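PDB 4EVW: nucleoside-diphosphate-sugar pyrophosphorylase, which probably transfers a nucleotidyl group from a nucleoside triphosphate to a sugar 1-phosphate, giving an activated nucleotide sugar and pyrophosphate. Local coordinates for residues D131-V136 / L174-R179; S154-Q159 / N218-L223; E185-Y190 / A206-E211. The protein carries 1 engineered substitution. All coordinates share one frame; numbering follows the deposited sequence. Where two conformers were deposited one is given.

Contact 1 of 3, residues D131-V136 / L174-R179; sequences DGYLEV and LYHFNR
Strands 132-136 and 174-177 run antiparallel, their axes 4.7 Å apart and 172° between directions, with G132 paired to F177, Y133 to H176 and L134 to Y175. Y133 and H176 form the hydrogen-bonded pair: H176 N donates to Y133 O (2.9 Å) and Y133 N donates to H176 O. E135 N donates to L174 O, at 3.2 Å the longest of the backbone bonds here. Beyond the end of strand 174-177, N178 N donates to D131 O at 2.8 Å. On the Y133 side of the sheet, CG of Y133 sits between its backbone N and carbonyl carbon (chi1 85°). This turns the ring across the partner strand. Its CE1 lies 3.4 Å from H176 CB, and the Y133 and H176 rings meet obliquely, their planes 39° apart. The phenol end reaches on to L174: Y133 OH is 3.6 Å from L174 CD2.

These strands lie in the large mixed sheet of the chain, consistent with the nucleotidyltransferase fold expected of such a pyrophosphorylase. Strand 174-177 also pairs with strand 109-111, and strand 132-138 with strand 219-223. H176 ND1 is hydrogen-bonded to T110 OG1.

On the opposite face L134 CD2 touches the edge of the Y175 ring, 3.9 Å from Y175 CD2. Y175 OH is hydrogen-bonded to S145 OG. Back on the Y133 side, the extended chain of E135 carries its carboxylate past L174, with E135 OE1 3.7 Å from L174 CB. Its two oxygens are held separately: OE1 by T172 OG1 and OE2 by a salt bridge to R118. Three waters join the two segments. One donates to both E135 O and L174 O. A second links D131 O to R179 N. The third links D131 OD1 to N178 ND2.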
loop_
_atom_site.group_PDB
_atom_site.type_symbol
_atom_site.label_atom_id
_atom_site.label_comp_id
_atom_site.label_asym_id
_atom_site.label_seq_id
_atom_site.Cartn_x
_atom_site.Cartn_y
_atom_site.Cartn_z
ATOM N N ASP A 131 -10.288 13.929 -2.448
ATOM C CA ASP A 131 -8.923 14.132 -2.911
ATOM C C ASP A 131 -8.099 12.892 -2.586
ATOM O O ASP A 131 -6.984 12.719 -3.085
ATOM C CB ASP A 131 -8.313 15.371 -2.250
ATOM C CG ASP A 131 -8.944 16.663 -2.751
ATOM O OD1 ASP A 131 -8.998 16.849 -3.985
ATOM O OD2 ASP A 131 -9.381 17.488 -1.920
ATOM N N GLY A 132 -8.665 12.029 -1.746
ATOM C CA GLY A 132 -7.983 10.804 -1.369
ATOM C C GLY A 132 -8.782 10.075 -0.306
ATOM O O GLY A 132 -9.646 10.662 0.340
ATOM N N TYR A 133 -8.524 8.790 -0.128
ATOM C CA TYR A 133 -9.244 8.059 0.900
ATOM C C TYR A 133 -8.448 6.874 1.394
ATOM O O TYR A 133 -7.599 6.331 0.683
ATOM C CB TYR A 133 -10.622 7.595 0.394
ATOM C CG TYR A 133 -10.615 6.290 -0.369
ATOM C CD1 TYR A 133 -10.381 6.255 -1.746
ATOM C CD2 TYR A 133 -10.824 5.084 0.296
ATOM C CE1 TYR A 133 -10.367 5.039 -2.440
ATOM C CE2 TYR A 133 -10.808 3.875 -0.380
ATOM C CZ TYR A 133 -10.578 3.856 -1.743
ATOM O OH TYR A 133 -10.572 2.647 -2.398
ATOM N N LEU A 134 -8.722 6.492 2.634
ATOM C CA LEU A 134 -8.062 5.362 3.266
ATOM C C LEU A 134 -9.109 4.291 3.455
ATOM O O LEU A 134 -10.186 4.558 3.983
ATOM C CB LEU A 134 -7.516 5.742 4.651
ATOM C CG LEU A 134 -6.412 6.793 4.744
ATOM C CD1 LEU A 134 -7.018 8.188 4.885
ATOM C CD2 LEU A 134 -5.532 6.468 5.951
ATOM N N GLU A 135 -8.802 3.081 3.015
ATOM C CA GLU A 135 -9.729 1.977 3.194
ATOM C C GLU A 135 -9.505 1.506 4.623
ATOM O O GLU A 135 -8.360 1.334 5.052
ATOM C CB GLU A 135 -9.404 0.863 2.215
ATOM C CG GLU A 135 -10.371 -0.293 2.243
ATOM C CD GLU A 135 -9.971 -1.357 1.253
ATOM O OE1 GLU A 135 -8.963 -2.049 1.508
ATOM O OE2 GLU A 135 -10.650 -1.483 0.211
ATOM N N VAL A 136 -10.585 1.310 5.368
ATOM C CA VAL A 136 -10.456 0.893 6.758
ATOM C C VAL A 136 -11.400 -0.242 7.141
ATOM O O VAL A 136 -12.366 -0.529 6.434
ATOM C CB VAL A 136 -10.726 2.088 7.720
ATOM C CG1 VAL A 136 -9.682 3.181 7.510
ATOM C CG2 VAL A 136 -12.135 2.651 7.487
ATOM N N LEU A 174 -4.564 -0.028 2.119
ATOM C CA LEU A 174 -4.872 0.544 0.813
ATOM C C LEU A 174 -5.041 2.043 1.024
ATOM O O LEU A 174 -5.930 2.483 1.754
ATOM C CB LEU A 174 -6.150 -0.064 0.226
ATOM C CG LEU A 174 -6.395 0.390 -1.217
ATOM C CD1 LEU A 174 -6.911 -0.772 -2.051
ATOM C CD2 LEU A 174 -7.358 1.567 -1.228
ATOM N N TYR A 175 -4.160 2.816 0.396
ATOM C CA TYR A 175 -4.156 4.267 0.508
ATOM C C TYR A 175 -4.309 4.879 -0.871
ATOM O O TYR A 175 -3.431 4.734 -1.722
ATOM C CB TYR A 175 -2.834 4.745 1.107
ATOM C CG TYR A 175 -2.491 4.086 2.415
ATOM C CD1 TYR A 175 -1.531 3.074 2.482
ATOM C CD2 TYR A 175 -3.127 4.473 3.590
ATOM C CE1 TYR A 175 -1.212 2.467 3.696
ATOM C CE2 TYR A 175 -2.821 3.875 4.804
ATOM C CZ TYR A 175 -1.865 2.876 4.852
ATOM O OH TYR A 175 -1.557 2.294 6.057
ATOM N N HIS A 176 -5.413 5.581 -1.086
ATOM C CA HIS A 176 -5.675 6.187 -2.377
ATOM C C HIS A 176 -5.463 7.696 -2.360
ATOM O O HIS A 176 -5.816 8.371 -1.389
ATOM C CB HIS A 176 -7.115 5.878 -2.804
ATOM C CG HIS A 176 -7.470 6.412 -4.159
ATOM N ND1 HIS A 176 -7.071 5.800 -5.328
ATOM C CD2 HIS A 176 -8.180 7.502 -4.526
ATOM C CE1 HIS A 176 -7.526 6.491 -6.360
ATOM N NE2 HIS A 176 -8.202 7.529 -5.901
ATOM N N PHE A 177 -4.865 8.205 -3.436
ATOM C CA PHE A 177 -4.633 9.638 -3.617
ATOM C C PHE A 177 -5.140 9.982 -5.013
ATOM O O PHE A 177 -4.747 9.346 -5.993
ATOM C CB PHE A 177 -3.143 9.982 -3.526
ATOM C CG PHE A 177 -2.517 9.609 -2.214
ATOM C CD1 PHE A 177 -2.152 8.297 -1.954
ATOM C CD2 PHE A 177 -2.305 10.572 -1.234
ATOM C CE1 PHE A 177 -1.583 7.941 -0.732
ATOM C CE2 PHE A 177 -1.735 10.230 -0.006
ATOM C CZ PHE A 177 -1.373 8.910 0.244
ATOM N N ASN A 178 -6.009 10.985 -5.108
ATOM C CA ASN A 178 -6.564 11.372 -6.403
ATOM C C ASN A 178 -5.510 11.925 -7.368
ATOM O O ASN A 178 -5.650 11.789 -8.582
ATOM C CB ASN A 178 -7.682 12.403 -6.211
ATOM C CG ASN A 178 -8.458 12.656 -7.488
ATOM O OD1 ASN A 178 -8.908 11.717 -8.146
ATOM N ND2 ASN A 178 -8.622 13.926 -7.843
ATOM N N ARG A 179 -4.461 12.542 -6.828
ATOM C CA ARG A 179 -3.390 13.103 -7.659
ATOM C C ARG A 179 -2.005 12.705 -7.167
ATOM O O ARG A 179 -1.687 12.868 -5.990
ATOM C CB ARG A 179 -3.478 14.632 -7.697
ATOM C CG ARG A 179 -4.729 15.164 -8.382
ATOM C CD ARG A 179 -4.680 16.680 -8.546
ATOM N NE ARG A 179 -5.711 17.149 -9.467
ATOM C CZ ARG A 179 -5.469 17.649 -10.676
ATOM N NH1 ARG A 179 -4.222 17.754 -11.119
ATOM N NH2 ARG A 179 -6.475 18.033 -11.450
HETATM O O HOH W 1 -4.807 13.640 -4.275
HETATM O O HOH W 2 -7.654 16.025 -6.101
HETATM O O HOH W 3 -6.015 2.535 4.496
#

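Contact 2 of 3, residues S154-Q159 / N218-L223; sequences STKVIQ and NIHYHL
N218 meets K156 through its side-chain carbonyl: K156 NZ donates to N218 OD1 at 3.2 Å, tilted 28° from the amide plane. The same OD1 takes a weak bond from H220 NE2. At I219 the backbone O accepts from V157 N (2.8 Å), while I219 N donates to a water that also binds K156 NZ. The firmer hold on the H220 ring is at ND1, which shares a 2.6 Å hydrogen bond with T155 OG1; either could donate. With OG1 between its backbone N and carbonyl carbon (chi1 51°), T155 reaches that ring at the edge. K156 CA lies over one face of the H220 ring, 4.0 Å from the centroid, in a CH-pi contact. K156 and H220 also form a single backbone bridge. Y221 N donates to T155 O (2.8 Å). T155 CA sits over a face of the Y221 ring, and V157 CG2 packs 3.7 Å from Y221 CB. The pieces 157-159 and 219-223 run at 108° to each other. Strand 157-161 pairs with strand 146-149 in a small antiparallel sheet. Strand 219-223 lies beside strand 132-138 in the main sheet, and V157 and I219 both pack against I213 of helix 208-214.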
loop_
_atom_site.group_PDB
_atom_site.type_symbol
_atom_site.label_atom_id
_atom_site.label_comp_id
_atom_site.label_asym_id
_atom_site.label_seq_id
_atom_site.Cartn_x
_atom_site.Cartn_y
_atom_site.Cartn_z
ATOM N N SER A 154 -20.535 10.985 8.436
ATOM C CA SER A 154 -19.586 11.608 7.519
ATOM C C SER A 154 -18.418 10.652 7.377
ATOM O O SER A 154 -18.030 10.004 8.345
ATOM C CB SER A 154 -19.077 12.939 8.074
ATOM O OG SER A 154 -17.980 13.422 7.309
ATOM N N THR A 155 -17.862 10.551 6.177
ATOM C CA THR A 155 -16.727 9.666 5.978
ATOM C C THR A 155 -15.449 10.486 5.938
ATOM O O THR A 155 -14.392 9.989 5.559
ATOM C CB THR A 155 -16.855 8.860 4.668
ATOM O OG1 THR A 155 -17.127 9.749 3.582
ATOM C CG2 THR A 155 -17.965 7.832 4.783
ATOM N N LYS A 156 -15.551 11.748 6.344
ATOM C CA LYS A 156 -14.395 12.632 6.341
ATOM C C LYS A 156 -13.390 12.206 7.413
ATOM O O LYS A 156 -13.777 11.777 8.501
ATOM C CB LYS A 156 -14.851 14.072 6.582
ATOM C CG LYS A 156 -14.020 15.121 5.866
ATOM C CD LYS A 156 -14.646 16.507 6.003
ATOM C CE LYS A 156 -13.606 17.604 5.807
ATOM N NZ LYS A 156 -12.901 17.508 4.496
ATOM N N VAL A 157 -12.102 12.306 7.095
ATOM C CA VAL A 157 -11.041 11.948 8.039
ATOM C C VAL A 157 -10.342 13.229 8.490
ATOM O O VAL A 157 -9.973 14.066 7.665
ATOM C CB VAL A 157 -10.004 10.999 7.388
ATOM C CG1 VAL A 157 -8.853 10.730 8.351
ATOM C CG2 VAL A 157 -10.678 9.683 7.006
ATOM N N ILE A 158 -10.159 13.384 9.797
ATOM C CA ILE A 158 -9.517 14.586 10.313
ATOM C C ILE A 158 -8.097 14.342 10.797
ATOM O O ILE A 158 -7.359 15.288 11.028
ATOM C CB ILE A 158 -10.321 15.207 11.485
ATOM C CG1 ILE A 158 -10.510 14.175 12.598
ATOM C CG2 ILE A 158 -11.659 15.723 10.980
ATOM C CD1 ILE A 158 -11.205 14.727 13.838
ATOM N N GLN A 159 -7.713 13.080 10.942
ATOM C CA GLN A 159 -6.371 12.759 11.423
ATOM C C GLN A 159 -6.040 11.285 11.231
ATOM O O GLN A 159 -6.932 10.437 11.232
ATOM C CB GLN A 159 -6.281 13.104 12.921
ATOM C CG GLN A 159 -4.921 12.896 13.576
ATOM C CD GLN A 159 -4.966 13.117 15.087
ATOM O OE1 GLN A 159 -5.927 13.679 15.615
ATOM N NE2 GLN A 159 -3.922 12.683 15.784
ATOM N N ASN A 218 -9.734 17.265 0.779
ATOM C CA ASN A 218 -10.881 16.474 1.197
ATOM C C ASN A 218 -10.554 14.986 1.299
ATOM O O ASN A 218 -10.686 14.244 0.330
ATOM C CB ASN A 218 -12.009 16.726 0.193
ATOM C CG ASN A 218 -13.334 16.167 0.644
ATOM O OD1 ASN A 218 -13.559 15.955 1.834
ATOM N ND2 ASN A 218 -14.235 15.947 -0.307
ATOM N N ILE A 219 -10.145 14.552 2.487
ATOM C CA ILE A 219 -9.769 13.159 2.706
ATOM C C ILE A 219 -10.855 12.358 3.421
ATOM O O ILE A 219 -11.389 12.785 4.444
ATOM C CB ILE A 219 -8.458 13.078 3.527
ATOM C CG1 ILE A 219 -7.355 13.894 2.833
ATOM C CG2 ILE A 219 -8.043 11.622 3.710
ATOM C CD1 ILE A 219 -7.045 13.456 1.395
ATOM N N HIS A 220 -11.177 11.188 2.879
ATOM C CA HIS A 220 -12.212 10.344 3.468
ATOM C C HIS A 220 -11.730 8.945 3.785
ATOM O O HIS A 220 -10.585 8.586 3.522
ATOM C CB HIS A 220 -13.399 10.231 2.508
ATOM C CG HIS A 220 -14.197 11.489 2.386
ATOM N ND1 HIS A 220 -15.493 11.591 2.841
ATOM C CD2 HIS A 220 -13.879 12.704 1.881
ATOM C CE1 HIS A 220 -15.941 12.814 2.623
ATOM N NE2 HIS A 220 -14.980 13.510 2.042
ATOM N N TYR A 221 -12.611 8.157 4.387
ATOM C CA TYR A 221 -12.289 6.770 4.653
ATOM C C TYR A 221 -13.380 5.974 3.987
ATOM O O TYR A 221 -14.435 6.513 3.636
ATOM C CB TYR A 221 -12.240 6.449 6.160
ATOM C CG TYR A 221 -13.563 6.488 6.915
ATOM C CD1 TYR A 221 -14.470 5.428 6.854
ATOM C CD2 TYR A 221 -13.882 7.576 7.727
ATOM C CE1 TYR A 221 -15.661 5.449 7.598
ATOM C CE2 TYR A 221 -15.065 7.608 8.473
ATOM C CZ TYR A 221 -15.948 6.545 8.402
ATOM O OH TYR A 221 -17.106 6.578 9.146
ATOM N N HIS A 222 -13.102 4.701 3.762
ATOM C CA HIS A 222 -14.087 3.806 3.190
ATOM C C HIS A 222 -14.021 2.551 4.032
ATOM O O HIS A 222 -13.006 1.853 4.054
ATOM C CB HIS A 222 -13.798 3.454 1.740
ATOM C CG HIS A 222 -14.810 2.515 1.163
ATOM N ND1 HIS A 222 -14.495 1.243 0.744
ATOM C CD2 HIS A 222 -16.151 2.642 1.012
ATOM C CE1 HIS A 222 -15.598 0.620 0.362
ATOM N NE2 HIS A 222 -16.614 1.448 0.516
ATOM N N LEU A 223 -15.111 2.276 4.734
ATOM C CA LEU A 223 -15.189 1.127 5.623
ATOM C C LEU A 223 -15.569 -0.175 4.933
ATOM O O LEU A 223 -16.572 -0.236 4.222
ATOM C CB LEU A 223 -16.209 1.418 6.727
ATOM C CG LEU A 223 -16.462 0.297 7.736
ATOM C CD1 LEU A 223 -15.211 0.072 8.573
ATOM C CD2 LEU A 223 -17.639 0.669 8.628
HETATM O O HOH W 4 -10.313 15.666 5.200
#

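Contact 3 of 3, residues E185-Y190 / A206-E211; sequences EAYREY and APLYNE. Engineered in segment 206-211: E211 (natural residue Leu).
Y190 and L208 are central to the apolar packing between helix 180-191 and segment 206-211. L208 CD2 lies 3.5 Å from Y190 CB and also touches Y190 CG, and the two side chains cross at about a right angle. The same methyl lies near Y187 CA. CG of Y190 is anti to its backbone N (chi1 -168°), which directs the ring over to P207. There Y190 CE2 is 3.6 Å from P207 CB, and the phenol OH stays close to the same carbon. The other methyl of L208, CD1, sits at the edge of the Y187 ring. A186 is small enough to let the backbones come near. Its CB is 3.6 Å from L208 O and 3.9 Å from E211 CB.

The one charged side chain packed into the contact is E211, engineered in place of a natural leucine; its oxygens meet carbon atoms. No hydrogen bond crosses the contact. The E211 chain bends at chi2 (-70°) and lays its carboxylate along helix 180-191. E211 OE1 lies 3.5 Å from E189 CB, and E211 OE2 sits at the edge of the Y190 ring, 3.9 Å from Y190 CD2. The E189 carboxylate is not in contact with it (E189 OE1 to E211 OE1 4.6 Å). A magnesium ion about 4 Å from the E211 side chain probably eases any repulsion.

Around the contact, Y187 and L208 both pack on A88 of helix 87-100, and L208 also touches Y183 earlier in helix 180-191. Just past that helix R193 makes a cation-pi contact with Y190. On the sheet side A206 packs against Y175 of strand 174-177.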
loop_
_atom_site.group_PDB
_atom_site.type_symbol
_atom_site.label_atom_id
_atom_site.label_comp_id
_atom_site.label_asym_id
_atom_site.label_seq_id
_atom_site.Cartn_x
_atom_site.Cartn_y
_atom_site.Cartn_z
ATOM N N GLU A 185 3.828 15.921 -2.770
ATOM C CA GLU A 185 3.918 17.141 -1.974
ATOM C C GLU A 185 3.797 16.806 -0.484
ATOM O O GLU A 185 4.520 17.359 0.342
ATOM C CB GLU A 185 2.819 18.116 -2.382
ATOM C CG GLU A 185 2.874 19.441 -1.653
ATOM C CD GLU A 185 4.144 20.226 -1.937
ATOM O OE1 GLU A 185 4.864 19.896 -2.906
ATOM O OE2 GLU A 185 4.416 21.186 -1.184
ATOM N N ALA A 186 2.892 15.894 -0.134
ATOM C CA ALA A 186 2.740 15.504 1.265
ATOM C C ALA A 186 4.030 14.842 1.747
ATOM O O ALA A 186 4.473 15.060 2.880
ATOM C CB ALA A 186 1.576 14.547 1.422
ATOM N N TYR A 187 4.629 14.030 0.882
ATOM C CA TYR A 187 5.877 13.352 1.210
ATOM C C TYR A 187 6.977 14.367 1.473
ATOM O O TYR A 187 7.716 14.263 2.450
ATOM C CB TYR A 187 6.327 12.450 0.064
ATOM C CG TYR A 187 7.591 11.695 0.402
ATOM C CD1 TYR A 187 7.539 10.517 1.146
ATOM C CD2 TYR A 187 8.837 12.165 -0.008
ATOM C CE1 TYR A 187 8.703 9.821 1.477
ATOM C CE2 TYR A 187 10.008 11.482 0.317
ATOM C CZ TYR A 187 9.931 10.308 1.053
ATOM O OH TYR A 187 11.080 9.614 1.357
ATOM N N ARG A 188 7.079 15.339 0.609
ATOM C CA ARG A 188 8.113 16.369 0.735
ATOM C C ARG A 188 7.941 17.105 2.027
ATOM O O ARG A 188 8.868 17.308 2.719
ATOM C CB ARG A 188 8.028 17.370 -0.403
ATOM C CG ARG A 188 8.591 16.839 -1.678
ATOM C CD ARG A 188 8.814 17.978 -2.633
ATOM N NE ARG A 188 7.570 18.380 -3.275
ATOM C CZ ARG A 188 7.084 17.803 -4.368
ATOM N NH1 ARG A 188 7.743 16.802 -4.939
ATOM N NH2 ARG A 188 5.942 18.227 -4.886
ATOM N N GLU A 189 6.742 17.490 2.366
ATOM C CA GLU A 189 6.481 18.195 3.609
ATOM C C GLU A 189 6.818 17.305 4.799
ATOM O O GLU A 189 7.467 17.740 5.751
ATOM C CB GLU A 189 5.016 18.612 3.667
ATOM C CG GLU A 189 4.659 19.713 2.686
ATOM C CD GLU A 189 5.216 21.065 3.103
ATOM O OE1 GLU A 189 5.650 21.201 4.268
ATOM O OE2 GLU A 189 5.204 21.996 2.270
ATOM N N TYR A 190 6.388 16.053 4.737
ATOM C CA TYR A 190 6.635 15.116 5.818
ATOM C C TYR A 190 8.115 14.912 6.129
ATOM O O TYR A 190 8.503 14.926 7.295
ATOM C CB TYR A 190 5.984 13.769 5.506
ATOM C CG TYR A 190 5.932 12.834 6.687
ATOM C CD1 TYR A 190 6.798 11.748 6.779
ATOM C CD2 TYR A 190 5.011 13.037 7.714
ATOM C CE1 TYR A 190 6.750 10.878 7.874
ATOM C CE2 TYR A 190 4.956 12.178 8.813
ATOM C CZ TYR A 190 5.826 11.102 8.885
ATOM O OH TYR A 190 5.775 10.252 9.968
ATOM N N ALA A 206 0.332 6.230 5.909
ATOM C CA ALA A 206 -0.788 6.829 6.634
ATOM C C ALA A 206 -0.546 8.247 7.163
ATOM O O ALA A 206 -1.394 9.123 7.004
ATOM C CB ALA A 206 -1.241 5.898 7.769
ATOM N N PRO A 207 0.609 8.494 7.796
ATOM C CA PRO A 207 0.895 9.837 8.322
ATOM C C PRO A 207 0.860 10.941 7.258
ATOM O O PRO A 207 0.602 12.104 7.569
ATOM C CB PRO A 207 2.294 9.685 8.919
ATOM C CG PRO A 207 2.310 8.272 9.377
ATOM C CD PRO A 207 1.633 7.530 8.239
ATOM N N LEU A 208 1.123 10.576 6.004
ATOM C CA LEU A 208 1.135 11.562 4.930
ATOM C C LEU A 208 -0.192 12.281 4.779
ATOM O O LEU A 208 -0.227 13.439 4.374
ATOM C CB LEU A 208 1.523 10.911 3.589
ATOM C CG LEU A 208 2.924 10.300 3.543
ATOM C CD1 LEU A 208 3.284 9.899 2.109
ATOM C CD2 LEU A 208 3.923 11.310 4.075
ATOM N N TYR A 209 -1.289 11.611 5.109
ATOM C CA TYR A 209 -2.589 12.248 4.974
ATOM C C TYR A 209 -2.747 13.472 5.880
ATOM O O TYR A 209 -3.505 14.384 5.564
ATOM C CB TYR A 209 -3.700 11.230 5.235
ATOM C CG TYR A 209 -3.908 10.283 4.076
ATOM C CD1 TYR A 209 -4.652 10.667 2.957
ATOM C CD2 TYR A 209 -3.362 9.001 4.098
ATOM C CE1 TYR A 209 -4.853 9.794 1.895
ATOM C CE2 TYR A 209 -3.555 8.118 3.038
ATOM C CZ TYR A 209 -4.302 8.518 1.947
ATOM O OH TYR A 209 -4.518 7.625 0.923
ATOM N N ASN A 210 -2.021 13.510 6.992
ATOM C CA ASN A 210 -2.126 14.667 7.881
ATOM C C ASN A 210 -1.648 15.931 7.182
ATOM O O ASN A 210 -2.179 17.013 7.426
ATOM C CB ASN A 210 -1.339 14.436 9.174
ATOM C CG ASN A 210 -1.975 13.377 10.044
ATOM O OD1 ASN A 210 -3.186 13.385 10.251
ATOM N ND2 ASN A 210 -1.167 12.460 10.559
ATOM N N GLU A 211 -0.661 15.794 6.299
ATOM C CA GLU A 211 -0.154 16.948 5.561
ATOM C C GLU A 211 -1.242 17.432 4.599
ATOM O O GLU A 211 -1.454 18.634 4.426
ATOM C CB GLU A 211 1.108 16.570 4.769
ATOM C CG GLU A 211 2.280 16.038 5.608
ATOM C CD GLU A 211 2.932 17.107 6.479
ATOM O OE1 GLU A 211 2.641 18.305 6.276
ATOM O OE2 GLU A 211 3.744 16.749 7.359
#

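How the contacts relate
Contacts 1 and 2 meet in one sheet, where strands 132-138 and 219-223 are neighbours; their centres are about 9 Å apart. V136 N probably donates to H222 O at 2.8 Å. Contact 3 stands against this sheet through Y209. Its OH lies 2.8 Å from H176 O, probably as a hydrogen bond, and its ring stacks on F177. Y209 CD1 also packs 3.6 Å from I219 CG2, so one tyrosine touches both sheet contacts. Strand 174-177 leads into helix 180-191, and helix 208-214 leads into strand 219-223. A magnesium ion lies about 4 Å from the engineered E211 side chain of contact 3.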